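Local coordinates for protein N-alpha-acetyltransferase 35, NatC auxiliary subunit (Saccharomyces cerevisiae, PDB 6YGA) that serves as the auxiliary subunit of the NatC complex, which acetylates the N-terminal methionine of the L-A virus Gag protein, at residues 82-85 and 86-89; 442-445 and 446-450; 301-304 and 305-309; 577-581 and 582-586; 47-50 and 51-55. One frame throughout, in Å; residues are numbered along the deposited sequence.

How the contacts relate
From the N terminus the order is contact 5, contact 1, contact 3, contact 2 and contact 4. Each is a local turn in one unbroken run of chain, so all five follow in series, without nesting or crossing. Contact 5 shapes the loop between strands 40-42 and 55-56, where both partner subunits meet the chain. Contact 1 starts helix 85-104, while contacts 3 and 2 lie within helices 298-311 and 433-456. Contact 4 closes the loop onto helix 581-588 beside N-alpha-acetyltransferase 30. Contacts 2 and 4 come nearest, about 11 Å between closest atoms; contacts 1 and 4 lie farthest apart, with centres 67 Å apart.

Contact 1: 82-85 and 86-89; sequences YDPP and LASV
The first turn of helix 85-104 is built by Pro84 and Ser88, a worked example of a helix start in which proline supplies the N-cap residue and a second proline follows it. The carbonyl O of Pro84 receives the backbone N of Ser88 at 2.8 Å, nearly along the C=O axis. The Ser88 hydroxyl adds a second, weak bond to the same acceptor, with OG 3.1 Å from Pro84 O. It can do so because OG stands beside the serine's own backbone N (chi1 -76°), which turns it back down the helix. One residue on, the amide of Val89 meets the O of Pro85 almost straight, with an N-H...O angle of 170°. Pro85 suits the first helical position, since its ring nitrogen has no hydrogen and an amide there would have no carbonyl of a preceding turn to meet. The apolar part is small: the ring of Pro84 reaches the methyl of Ala87 through CG, 3.8 Å from CB.

Farther out, the peptide bond between Asp83 and Pro84 is cis, bending the chain just before the helix. Tyr82 is held from both ends, its O bonded to the hydroxyl of Tyr144 and its own hydroxyl to the backbone N of Asp77. Helix 142-167 packs on Pro85, Ser88 and Val89, and helix 215-231 on Leu86, Ala87 and Val89. CG2 of Val89 lies 3.4 Å from Pro85 O, the acceptor that its own amide uses.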
loop_
_atom_site.group_PDB
_atom_site.type_symbol
_atom_site.label_atom_id
_atom_site.label_comp_id
_atom_site.label_asym_id
_atom_site.label_seq_id
_atom_site.Cartn_x
_atom_site.Cartn_y
_atom_site.Cartn_z
ATOM N N TYR B 82 -21.550 -19.401 30.157
ATOM C CA TYR B 82 -20.376 -20.148 30.588
ATOM C C TYR B 82 -19.796 -19.556 31.867
ATOM O O TYR B 82 -19.758 -18.335 32.047
ATOM C CB TYR B 82 -19.325 -20.164 29.477
ATOM C CG TYR B 82 -19.795 -20.876 28.225
ATOM C CD1 TYR B 82 -20.487 -20.193 27.230
ATOM C CD2 TYR B 82 -19.560 -22.234 28.044
ATOM C CE1 TYR B 82 -20.926 -20.839 26.090
ATOM C CE2 TYR B 82 -19.995 -22.890 26.907
ATOM C CZ TYR B 82 -20.678 -22.186 25.934
ATOM O OH TYR B 82 -21.113 -22.832 24.800
ATOM N N ASP B 83 -19.347 -20.436 32.760
ATOM C CA ASP B 83 -18.846 -20.157 34.098
ATOM C C ASP B 83 -17.322 -20.124 34.112
ATOM O O ASP B 83 -16.678 -20.923 33.420
ATOM C CB ASP B 83 -19.338 -21.221 35.079
ATOM C CG ASP B 83 -20.835 -21.445 34.990
ATOM O OD1 ASP B 83 -21.604 -20.545 35.387
ATOM O OD2 ASP B 83 -21.244 -22.518 34.496
ATOM N N PRO B 84 -16.702 -19.203 34.874
ATOM C CA PRO B 84 -17.359 -18.132 35.640
ATOM C C PRO B 84 -17.803 -16.950 34.769
ATOM O O PRO B 84 -17.029 -16.484 33.935
ATOM C CB PRO B 84 -16.279 -17.702 36.637
ATOM C CG PRO B 84 -14.990 -18.052 35.976
ATOM C CD PRO B 84 -15.263 -19.300 35.183
ATOM N N PRO B 85 -19.032 -16.465 34.983
ATOM C CA PRO B 85 -19.619 -15.508 34.022
ATOM C C PRO B 85 -18.880 -14.183 33.914
ATOM O O PRO B 85 -18.616 -13.720 32.796
ATOM C CB PRO B 85 -21.048 -15.327 34.556
ATOM C CG PRO B 85 -21.315 -16.569 35.347
ATOM C CD PRO B 85 -20.006 -16.902 35.993
ATOM N N LEU B 86 -18.554 -13.545 35.042
ATOM C CA LEU B 86 -17.865 -12.257 34.986
ATOM C C LEU B 86 -16.511 -12.387 34.300
ATOM O O LEU B 86 -16.173 -11.594 33.415
ATOM C CB LEU B 86 -17.696 -11.677 36.390
ATOM C CG LEU B 86 -16.801 -10.434 36.433
ATOM C CD1 LEU B 86 -17.498 -9.235 35.796
ATOM C CD2 LEU B 86 -16.338 -10.116 37.852
ATOM N N ALA B 87 -15.720 -13.385 34.699
ATOM C CA ALA B 87 -14.416 -13.584 34.076
ATOM C C ALA B 87 -14.555 -13.949 32.602
ATOM O O ALA B 87 -13.751 -13.511 31.771
ATOM C CB ALA B 87 -13.635 -14.662 34.826
ATOM N N SER B 88 -15.570 -14.746 32.256
ATOM C CA SER B 88 -15.746 -15.144 30.862
ATOM C C SER B 88 -16.229 -13.979 30.006
ATOM O O SER B 88 -15.718 -13.767 28.899
ATOM C CB SER B 88 -16.715 -16.322 30.762
ATOM O OG SER B 88 -16.088 -17.530 31.161
ATOM N N VAL B 89 -17.210 -13.216 30.494
ATOM C CA VAL B 89 -17.684 -12.051 29.749
ATOM C C VAL B 89 -16.564 -11.032 29.587
ATOM O O VAL B 89 -16.384 -10.450 28.511
ATOM C CB VAL B 89 -18.921 -11.443 30.439
ATOM C CG1 VAL B 89 -19.127 -9.996 30.012
ATOM C CG2 VAL B 89 -20.160 -12.272 30.119
#

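Contact 2: 442-445 and 446-450; sequences MKLS and SMIEF
The carbonyl O of Met442 is gripped twice by one residue: Ser446 brings its hydroxyl OG to 2.8 Å and its backbone N to 2.9 Å from that oxygen. The two donors arrive from opposite faces of the carbonyl plane, so the acceptor is clasped rather than merely met. With OG placed beside its own backbone N (chi1 -67°), the buried Ser446 hydroxyl satisfies itself on the preceding turn, as serines buried in helices commonly do. The same device recurs one residue earlier, where Ser445 OG bonds to Phe441 O.

The i to i+4 backbone bonds continue with the amides of Met447, Ile448 and Glu449 bonded to the carbonyls of Lys443, Leu444 and Ser445. On another flank the contact is apolar. Leu444 and Met447, the latter a selenomethionine, cross obliquely, and the methyl CD1 of Leu444 rests 3.8 Å from SE of Met447. In Met447, CG beside the backbone N (chi1 -66°) and then an extended second torsion carry SE to the leucine. Ile448 folds back over the carbonyl of Leu444, with CG1 3.3 Å from Leu444 O.

The charged ends serve other parts of the fold: Lys443 forms a salt bridge with Asp421 of helix 406-429, and Glu449 bonds to the hydroxyls of Tyr721 and Tyr409. Leu444, Met447 and Ile448 pack on helix 465-506, Ser446 and Phe450 on helix 406-429. A buried helix packed between the helices before and after it in the chain is consistent with the TPR-like architecture assigned to this region.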
loop_
_atom_site.group_PDB
_atom_site.type_symbol
_atom_site.label_atom_id
_atom_site.label_comp_id
_atom_site.label_asym_id
_atom_site.label_seq_id
_atom_site.Cartn_x
_atom_site.Cartn_y
_atom_site.Cartn_z
HETATM N N MSE B 442 5.198 23.783 -7.687
HETATM C CA MSE B 442 4.586 22.549 -7.213
HETATM C C MSE B 442 5.046 21.338 -8.018
HETATM O O MSE B 442 5.314 20.278 -7.452
HETATM C CB MSE B 442 3.065 22.660 -7.260
HETATM C CG MSE B 442 2.511 23.700 -6.310
HETATM SE SE MSE B 442 2.747 23.182 -4.446
HETATM C CE MSE B 442 1.536 21.656 -4.441
ATOM N N LYS B 443 5.137 21.494 -9.339
ATOM C CA LYS B 443 5.586 20.385 -10.175
ATOM C C LYS B 443 7.022 19.995 -9.848
ATOM O O LYS B 443 7.328 18.815 -9.649
ATOM C CB LYS B 443 5.458 20.749 -11.653
ATOM C CG LYS B 443 5.768 19.593 -12.589
ATOM C CD LYS B 443 5.806 20.046 -14.030
ATOM C CE LYS B 443 7.021 20.916 -14.298
ATOM N NZ LYS B 443 7.029 21.421 -15.696
ATOM N N LEU B 444 7.919 20.983 -9.778
ATOM C CA LEU B 444 9.333 20.686 -9.562
ATOM C C LEU B 444 9.580 20.164 -8.149
ATOM O O LEU B 444 10.416 19.275 -7.948
ATOM C CB LEU B 444 10.172 21.931 -9.847
ATOM C CG LEU B 444 11.686 21.730 -9.904
ATOM C CD1 LEU B 444 12.030 20.484 -10.707
ATOM C CD2 LEU B 444 12.357 22.954 -10.507
ATOM N N SER B 445 8.861 20.704 -7.157
ATOM C CA SER B 445 8.928 20.156 -5.805
ATOM C C SER B 445 8.411 18.723 -5.768
ATOM O O SER B 445 8.938 17.883 -5.031
ATOM C CB SER B 445 8.125 21.025 -4.838
ATOM O OG SER B 445 8.736 22.285 -4.643
ATOM N N SER B 446 7.370 18.430 -6.548
ATOM C CA SER B 446 6.848 17.069 -6.590
ATOM C C SER B 446 7.820 16.132 -7.292
ATOM O O SER B 446 7.966 14.972 -6.890
ATOM C CB SER B 446 5.482 17.047 -7.275
ATOM O OG SER B 446 4.507 17.720 -6.498
HETATM N N MSE B 447 8.495 16.611 -8.333
HETATM C CA MSE B 447 9.492 15.806 -9.034
HETATM C C MSE B 447 10.618 15.404 -8.086
HETATM O O MSE B 447 11.081 14.262 -8.097
HETATM C CB MSE B 447 10.069 16.566 -10.232
HETATM C CG MSE B 447 9.080 16.848 -11.355
HETATM SE SE MSE B 447 9.806 18.063 -12.709
HETATM C CE MSE B 447 11.070 16.867 -13.586
ATOM N N ILE B 448 11.049 16.362 -7.264
ATOM C CA ILE B 448 12.121 16.107 -6.309
ATOM C C ILE B 448 11.649 15.153 -5.219
ATOM O O ILE B 448 12.335 14.183 -4.879
ATOM C CB ILE B 448 12.630 17.436 -5.723
ATOM C CG1 ILE B 448 13.360 18.248 -6.800
ATOM C CG2 ILE B 448 13.508 17.191 -4.511
ATOM C CD1 ILE B 448 13.613 19.691 -6.415
ATOM N N GLU B 449 10.463 15.414 -4.660
ATOM C CA GLU B 449 9.926 14.553 -3.610
ATOM C C GLU B 449 9.697 13.137 -4.122
ATOM O O GLU B 449 9.985 12.160 -3.421
ATOM C CB GLU B 449 8.628 15.150 -3.066
ATOM C CG GLU B 449 7.920 14.294 -2.024
ATOM C CD GLU B 449 8.562 14.383 -0.652
ATOM O OE1 GLU B 449 9.483 15.208 -0.469
ATOM O OE2 GLU B 449 8.138 13.632 0.247
ATOM N N PHE B 450 9.186 13.007 -5.349
ATOM C CA PHE B 450 8.968 11.689 -5.937
ATOM C C PHE B 450 10.277 10.923 -6.091
ATOM O O PHE B 450 10.323 9.708 -5.862
ATOM C CB PHE B 450 8.266 11.842 -7.287
ATOM C CG PHE B 450 8.200 10.575 -8.091
ATOM C CD1 PHE B 450 7.282 9.586 -7.778
ATOM C CD2 PHE B 450 9.039 10.385 -9.176
ATOM C CE1 PHE B 450 7.213 8.424 -8.526
ATOM C CE2 PHE B 450 8.977 9.229 -9.925
ATOM C CZ PHE B 450 8.063 8.246 -9.601
#

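Contact 3: 301-304 and 305-309; sequences ITLA and NDVKT
Leu303 and Val307 lie side by side one helical turn apart and point the same way, the methyl CD1 of Leu303 4.0 Å from CG2 of Val307. Leu303 has CG turned opposite its backbone N (chi1 166°), while CG2 of Val307 stands beside its own amide and so faces back toward the leucine.

A second parallel pair is Thr302 and Asp306. The carboxylate carbon CG of Asp306 stands 3.1 Å from Thr302 O. The carboxylate oxygens cannot bond that carbonyl, since both are acceptors; they are satisfied by a salt bridge to Arg335 and a bond from the amide of His336. Methyl CG2 of Thr302 lies alongside, 3.8 Å from Asp306 OD2. Ile301 and Asn305 make a third pair pointing the same way.

Beneath the side chains run regular i to i+4 bonds, such as Asn305 N to Ile301 O at 3.0 Å. At the far end Thr309 OG1 and its own amide reach Asn305 O from opposite faces of the carbonyl. Helix 298-311 is thus sandwiched: Ile301, Ala304, Asn305 and Lys308 meet helix 245-260, with Lys308 salt-bridged to Asp248, while Leu303, Asp306 and Val307 meet helix 337-347.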
loop_
_atom_site.group_PDB
_atom_site.type_symbol
_atom_site.label_atom_id
_atom_site.label_comp_id
_atom_site.label_asym_id
_atom_site.label_seq_id
_atom_site.Cartn_x
_atom_site.Cartn_y
_atom_site.Cartn_z
ATOM N N ILE B 301 -4.025 3.559 21.991
ATOM C CA ILE B 301 -3.308 4.805 22.246
ATOM C C ILE B 301 -2.804 5.401 20.938
ATOM O O ILE B 301 -2.945 6.604 20.686
ATOM C CB ILE B 301 -2.154 4.566 23.237
ATOM C CG1 ILE B 301 -2.686 3.996 24.556
ATOM C CG2 ILE B 301 -1.385 5.853 23.487
ATOM C CD1 ILE B 301 -1.600 3.651 25.561
ATOM N N THR B 302 -2.208 4.563 20.084
ATOM C CA THR B 302 -1.755 5.026 18.776
ATOM C C THR B 302 -2.918 5.570 17.957
ATOM O O THR B 302 -2.791 6.606 17.294
ATOM C CB THR B 302 -1.057 3.885 18.031
ATOM O OG1 THR B 302 0.061 3.424 18.801
ATOM C CG2 THR B 302 -0.565 4.353 16.671
ATOM N N LEU B 303 -4.065 4.889 18.001
ATOM C CA LEU B 303 -5.235 5.362 17.268
ATOM C C LEU B 303 -5.705 6.713 17.788
ATOM O O LEU B 303 -6.035 7.609 17.001
ATOM C CB LEU B 303 -6.361 4.334 17.365
ATOM C CG LEU B 303 -7.742 4.821 16.930
ATOM C CD1 LEU B 303 -7.772 5.100 15.436
ATOM C CD2 LEU B 303 -8.802 3.805 17.319
ATOM N N ALA B 304 -5.737 6.883 19.110
ATOM C CA ALA B 304 -6.265 8.118 19.679
ATOM C C ALA B 304 -5.362 9.307 19.374
ATOM O O ALA B 304 -5.851 10.389 19.033
ATOM C CB ALA B 304 -6.458 7.961 21.186
ATOM N N ASN B 305 -4.043 9.132 19.493
ATOM C CA ASN B 305 -3.135 10.247 19.237
ATOM C C ASN B 305 -3.113 10.617 17.759
ATOM O O ASN B 305 -2.992 11.798 17.415
ATOM C CB ASN B 305 -1.727 9.913 19.726
ATOM C CG ASN B 305 -1.615 9.932 21.236
ATOM O OD1 ASN B 305 -1.119 8.983 21.845
ATOM N ND2 ASN B 305 -2.082 11.013 21.851
ATOM N N ASP B 306 -3.225 9.626 16.873
ATOM C CA ASP B 306 -3.230 9.918 15.443
ATOM C C ASP B 306 -4.467 10.715 15.046
ATOM O O ASP B 306 -4.380 11.646 14.235
ATOM C CB ASP B 306 -3.143 8.616 14.646
ATOM C CG ASP B 306 -1.772 7.970 14.735
ATOM O OD1 ASP B 306 -0.897 8.528 15.430
ATOM O OD2 ASP B 306 -1.565 6.909 14.110
ATOM N N VAL B 307 -5.625 10.370 15.612
ATOM C CA VAL B 307 -6.840 11.131 15.341
ATOM C C VAL B 307 -6.737 12.529 15.940
ATOM O O VAL B 307 -7.165 13.513 15.327
ATOM C CB VAL B 307 -8.072 10.370 15.864
ATOM C CG1 VAL B 307 -9.315 11.249 15.809
ATOM C CG2 VAL B 307 -8.289 9.095 15.059
ATOM N N LYS B 308 -6.158 12.640 17.140
ATOM C CA LYS B 308 -5.951 13.955 17.743
ATOM C C LYS B 308 -5.093 14.842 16.850
ATOM O O LYS B 308 -5.325 16.052 16.756
ATOM C CB LYS B 308 -5.313 13.812 19.126
ATOM C CG LYS B 308 -6.264 13.303 20.198
ATOM C CD LYS B 308 -5.560 13.117 21.534
ATOM C CE LYS B 308 -5.078 14.444 22.093
ATOM N NZ LYS B 308 -4.402 14.283 23.413
ATOM N N THR B 309 -4.097 14.254 16.184
ATOM C CA THR B 309 -3.264 15.029 15.270
ATOM C C THR B 309 -4.074 15.529 14.080
ATOM O O THR B 309 -3.837 16.633 13.579
ATOM C CB THR B 309 -2.075 14.186 14.805
ATOM O OG1 THR B 309 -1.362 13.703 15.950
ATOM C CG2 THR B 309 -1.123 15.014 13.950
#

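Contact 4: 577-581 and 582-586; sequences KFSNE and RLIHN
Asn580 OD1 accepts the backbone N-H of Leu583 at 2.8 Å, with an N-H...O angle of 159°: an N-cap in which a side chain serves an amide that no preceding turn of helix could reach. The torsion that makes this possible sets CG between the backbone N and the carbonyl carbon (chi1 60°), swinging the amide group over the helix end. The main chain supplies the next bonds, from Ile584 N to Asn580 O at 3.2 Å, in the plane of that carbonyl, and from His585 N to Glu581 O at 2.9 Å.

Around these bonds polar atoms pack against aliphatic carbons. The amide of Asn580 slants across the side chain of Leu583, whose CD1 comes within 3.3 Å of ND2. CG1 of Ile584 lies 3.6 Å from the hydroxyl OG of Ser579. The first turn of the short helix 581-588 lies beside the partner subunit: the Ser579 hydroxyl is hydrogen-bonded to the O of Pro157 in the N-alpha-acetyltransferase 30 chain, whose Thr159 and Gly134 pack on Leu583 and Ile584. Elsewhere on the turn Arg582 makes a salt bridge with Glu604, and the His585 ring meets Phe606 and Tyr603 edge-to-face.

The chemistry implies a helix start capped by a neutral amide oxygen, which probably interacts favourably with the positive end of the helix dipole.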
loop_
_atom_site.group_PDB
_atom_site.type_symbol
_atom_site.label_atom_id
_atom_site.label_comp_id
_atom_site.label_asym_id
_atom_site.label_seq_id
_atom_site.Cartn_x
_atom_site.Cartn_y
_atom_site.Cartn_z
ATOM N N LYS B 577 22.981 -10.869 -21.436
ATOM C CA LYS B 577 22.792 -10.801 -22.878
ATOM C C LYS B 577 21.494 -10.114 -23.273
ATOM O O LYS B 577 21.340 -9.736 -24.439
ATOM C CB LYS B 577 22.824 -12.213 -23.459
ATOM C CG LYS B 577 21.976 -13.203 -22.680
ATOM C CD LYS B 577 22.142 -14.618 -23.205
ATOM C CE LYS B 577 21.394 -15.609 -22.326
ATOM N NZ LYS B 577 21.485 -17.011 -22.819
ATOM N N PHE B 578 20.568 -9.924 -22.335
ATOM C CA PHE B 578 19.199 -9.612 -22.724
ATOM C C PHE B 578 18.971 -8.119 -22.936
ATOM O O PHE B 578 18.220 -7.730 -23.841
ATOM C CB PHE B 578 18.231 -10.169 -21.682
ATOM C CG PHE B 578 18.203 -11.670 -21.632
ATOM C CD1 PHE B 578 17.598 -12.399 -22.642
ATOM C CD2 PHE B 578 18.784 -12.354 -20.579
ATOM C CE1 PHE B 578 17.565 -13.782 -22.599
ATOM C CE2 PHE B 578 18.758 -13.736 -20.531
ATOM C CZ PHE B 578 18.145 -14.451 -21.539
ATOM N N SER B 579 19.610 -7.271 -22.132
ATOM C CA SER B 579 19.364 -5.838 -22.168
ATOM C C SER B 579 20.682 -5.076 -22.246
ATOM O O SER B 579 21.770 -5.651 -22.151
ATOM C CB SER B 579 18.570 -5.381 -20.939
ATOM O OG SER B 579 18.316 -3.989 -20.995
ATOM N N ASN B 580 20.566 -3.761 -22.422
ATOM C CA ASN B 580 21.713 -2.868 -22.417
ATOM C C ASN B 580 21.482 -1.753 -21.404
ATOM O O ASN B 580 20.355 -1.502 -20.968
ATOM C CB ASN B 580 21.995 -2.286 -23.818
ATOM C CG ASN B 580 20.831 -1.478 -24.371
ATOM O OD1 ASN B 580 20.517 -0.396 -23.876
ATOM N ND2 ASN B 580 20.205 -1.991 -25.426
ATOM N N GLU B 581 22.576 -1.084 -21.035
ATOM C CA GLU B 581 22.510 -0.094 -19.966
ATOM C C GLU B 581 21.712 1.140 -20.372
ATOM O O GLU B 581 21.123 1.801 -19.511
ATOM C CB GLU B 581 23.922 0.296 -19.523
ATOM C CG GLU B 581 24.888 0.613 -20.656
ATOM C CD GLU B 581 26.222 1.136 -20.151
ATOM O OE1 GLU B 581 26.224 1.977 -19.226
ATOM O OE2 GLU B 581 27.271 0.700 -20.671
ATOM N N ARG B 582 21.672 1.466 -21.667
ATOM C CA ARG B 582 20.881 2.612 -22.109
ATOM C C ARG B 582 19.391 2.368 -21.903
ATOM O O ARG B 582 18.666 3.261 -21.445
ATOM C CB ARG B 582 21.176 2.931 -23.575
ATOM C CG ARG B 582 20.414 4.139 -24.109
ATOM C CD ARG B 582 20.769 4.434 -25.560
ATOM N NE ARG B 582 22.143 4.904 -25.703
ATOM C CZ ARG B 582 22.488 6.182 -25.829
ATOM N NH1 ARG B 582 21.556 7.125 -25.839
ATOM N NH2 ARG B 582 23.766 6.517 -25.952
ATOM N N LEU B 583 18.911 1.168 -22.239
ATOM C CA LEU B 583 17.500 0.856 -22.034
ATOM C C LEU B 583 17.142 0.879 -20.555
ATOM O O LEU B 583 16.067 1.360 -20.175
ATOM C CB LEU B 583 17.167 -0.506 -22.642
ATOM C CG LEU B 583 17.232 -0.613 -24.167
ATOM C CD1 LEU B 583 16.969 -2.042 -24.627
ATOM C CD2 LEU B 583 16.244 0.349 -24.809
ATOM N N ILE B 584 18.033 0.371 -19.702
ATOM C CA ILE B 584 17.764 0.347 -18.269
ATOM C C ILE B 584 17.763 1.760 -17.702
ATOM O O ILE B 584 16.933 2.100 -16.849
ATOM C CB ILE B 584 18.782 -0.560 -17.554
ATOM C CG1 ILE B 584 18.579 -2.016 -17.976
ATOM C CG2 ILE B 584 18.662 -0.433 -16.046
ATOM C CD1 ILE B 584 19.655 -2.942 -17.476
ATOM N N HIS B 585 18.682 2.608 -18.171
ATOM C CA HIS B 585 18.693 4.001 -17.735
ATOM C C HIS B 585 17.416 4.725 -18.146
ATOM O O HIS B 585 16.844 5.481 -17.353
ATOM C CB HIS B 585 19.912 4.725 -18.303
ATOM C CG HIS B 585 19.850 6.211 -18.141
ATOM N ND1 HIS B 585 20.317 6.858 -17.018
ATOM C CD2 HIS B 585 19.349 7.175 -18.949
ATOM C CE1 HIS B 585 20.120 8.158 -17.148
ATOM N NE2 HIS B 585 19.531 8.376 -18.309
ATOM N N ASN B 586 16.958 4.518 -19.383
ATOM C CA ASN B 586 15.767 5.224 -19.849
ATOM C C ASN B 586 14.523 4.763 -19.104
ATOM O O ASN B 586 13.628 5.569 -18.820
ATOM C CB ASN B 586 15.585 5.029 -21.353
ATOM C CG ASN B 586 16.664 5.713 -22.160
ATOM O OD1 ASN B 586 17.334 6.625 -21.673
ATOM N ND2 ASN B 586 16.836 5.281 -23.402
#

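Contact 5: 47-50 and 51-55; sequences DLFE and GTHSL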
loop_
_atom_site.group_PDB
_atom_site.type_symbol
_atom_site.label_atom_id
_atom_site.label_comp_id
_atom_site.label_asym_id
_atom_site.label_seq_id
_atom_site.Cartn_x
_atom_site.Cartn_y
_atom_site.Cartn_z
ATOM N N ASP B 47 -13.229 -14.675 -20.708
ATOM C CA ASP B 47 -11.776 -14.622 -20.593
ATOM C C ASP B 47 -11.334 -15.570 -19.486
ATOM O O ASP B 47 -11.887 -15.543 -18.383
ATOM C CB ASP B 47 -11.301 -13.196 -20.295
ATOM C CG ASP B 47 -9.784 -13.022 -20.442
ATOM O OD1 ASP B 47 -9.028 -14.006 -20.290
ATOM O OD2 ASP B 47 -9.344 -11.882 -20.706
ATOM N N LEU B 48 -10.331 -16.400 -19.783
ATOM C CA LEU B 48 -9.851 -17.380 -18.816
ATOM C C LEU B 48 -9.073 -16.760 -17.664
ATOM O O LEU B 48 -8.781 -17.466 -16.693
ATOM C CB LEU B 48 -8.987 -18.424 -19.518
ATOM C CG LEU B 48 -9.773 -19.553 -20.176
ATOM C CD1 LEU B 48 -8.866 -20.350 -21.090
ATOM C CD2 LEU B 48 -10.380 -20.443 -19.104
ATOM N N PHE B 49 -8.716 -15.475 -17.746
ATOM C CA PHE B 49 -8.079 -14.822 -16.607
ATOM C C PHE B 49 -9.035 -14.702 -15.432
ATOM O O PHE B 49 -8.598 -14.679 -14.276
ATOM C CB PHE B 49 -7.553 -13.439 -17.000
ATOM C CG PHE B 49 -6.983 -12.652 -15.846
ATOM C CD1 PHE B 49 -5.688 -12.881 -15.404
ATOM C CD2 PHE B 49 -7.741 -11.683 -15.206
ATOM C CE1 PHE B 49 -5.163 -12.161 -14.346
ATOM C CE2 PHE B 49 -7.221 -10.961 -14.146
ATOM C CZ PHE B 49 -5.930 -11.199 -13.717
ATOM N N GLU B 50 -10.339 -14.626 -15.705
ATOM C CA GLU B 50 -11.316 -14.532 -14.629
ATOM C C GLU B 50 -11.294 -15.771 -13.743
ATOM O O GLU B 50 -11.625 -15.689 -12.554
ATOM C CB GLU B 50 -12.707 -14.301 -15.216
ATOM C CG GLU B 50 -13.811 -14.121 -14.190
ATOM C CD GLU B 50 -15.101 -13.612 -14.804
ATOM O OE1 GLU B 50 -15.108 -13.308 -16.016
ATOM O OE2 GLU B 50 -16.111 -13.513 -14.076
ATOM N N GLY B 51 -10.897 -16.917 -14.288
ATOM C CA GLY B 51 -10.816 -18.114 -13.477
ATOM C C GLY B 51 -9.607 -18.200 -12.572
ATOM O O GLY B 51 -9.493 -19.157 -11.804
ATOM N N THR B 52 -8.695 -17.231 -12.645
ATOM C CA THR B 52 -7.481 -17.293 -11.837
ATOM C C THR B 52 -7.761 -17.045 -10.365
ATOM O O THR B 52 -6.905 -17.339 -9.522
ATOM C CB THR B 52 -6.440 -16.290 -12.347
ATOM O OG1 THR B 52 -6.986 -14.966 -12.305
ATOM C CG2 THR B 52 -6.028 -16.632 -13.770
ATOM N N HIS B 53 -8.935 -16.512 -10.046
ATOM C CA HIS B 53 -9.310 -16.272 -8.661
ATOM C C HIS B 53 -10.461 -17.191 -8.261
ATOM O O HIS B 53 -11.442 -16.752 -7.649
ATOM C CB HIS B 53 -9.681 -14.801 -8.458
ATOM C CG HIS B 53 -8.587 -13.842 -8.818
ATOM N ND1 HIS B 53 -7.451 -13.693 -8.052
ATOM C CD2 HIS B 53 -8.457 -12.981 -9.856
ATOM C CE1 HIS B 53 -6.667 -12.783 -8.604
ATOM N NE2 HIS B 53 -7.254 -12.336 -9.698
ATOM N N SER B 54 -10.338 -18.477 -8.595
ATOM C CA SER B 54 -11.372 -19.466 -8.331
ATOM C C SER B 54 -10.970 -20.371 -7.176
ATOM O O SER B 54 -9.790 -20.667 -6.975
ATOM C CB SER B 54 -11.656 -20.324 -9.572
ATOM O OG SER B 54 -10.497 -21.029 -9.994
ATOM N N LEU B 55 -11.976 -20.809 -6.422
ATOM C CA LEU B 55 -11.784 -21.807 -5.388
ATOM C C LEU B 55 -11.666 -23.195 -6.014
ATOM O O LEU B 55 -11.888 -23.388 -7.213
ATOM C CB LEU B 55 -12.939 -21.758 -4.390
ATOM C CG LEU B 55 -13.236 -20.391 -3.768
ATOM C CD1 LEU B 55 -14.482 -20.476 -2.904
ATOM C CD2 LEU B 55 -12.051 -19.885 -2.956
#
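Two overlapping turns run through Leu48 to Thr52, closed by i to i+3 bonds, Gly51 N to Leu48 O at 3.3 Å and Thr52 N to Phe49 O at 3.0 Å, both amides coming from well above the carbonyl planes.

Phe49 O takes a second donor, the hydroxyl of Thr52, with OG1 only 2.6 Å away and close to the line of the carbonyl. That reach comes from the first torsion of Thr52 (chi1 59°), which seats OG1 between the backbone N and the carbonyl carbon. The same oxygen lies over the centre of the Phe49 ring, 3.9 Å above its plane, so the threonine spans both the backbone and the face of one residue.

Upstream, Asp47 OD1 accepts from Phe49 N at 3.0 Å, an Asx turn that starts the run; downstream, Ser54 OG bonds to Gly51 O. The loop lies between strands 40-42 and 55-56, with Leu48 packed on Ile40 and Lys42 of the former. Ser54 also bonds to Ser32 of the N-alpha-acetyltransferase 30 chain, and Leu55 joins a strand of the N-alpha-acetyltransferase 38 chain in a parallel ladder, so the sheet continues across the interface.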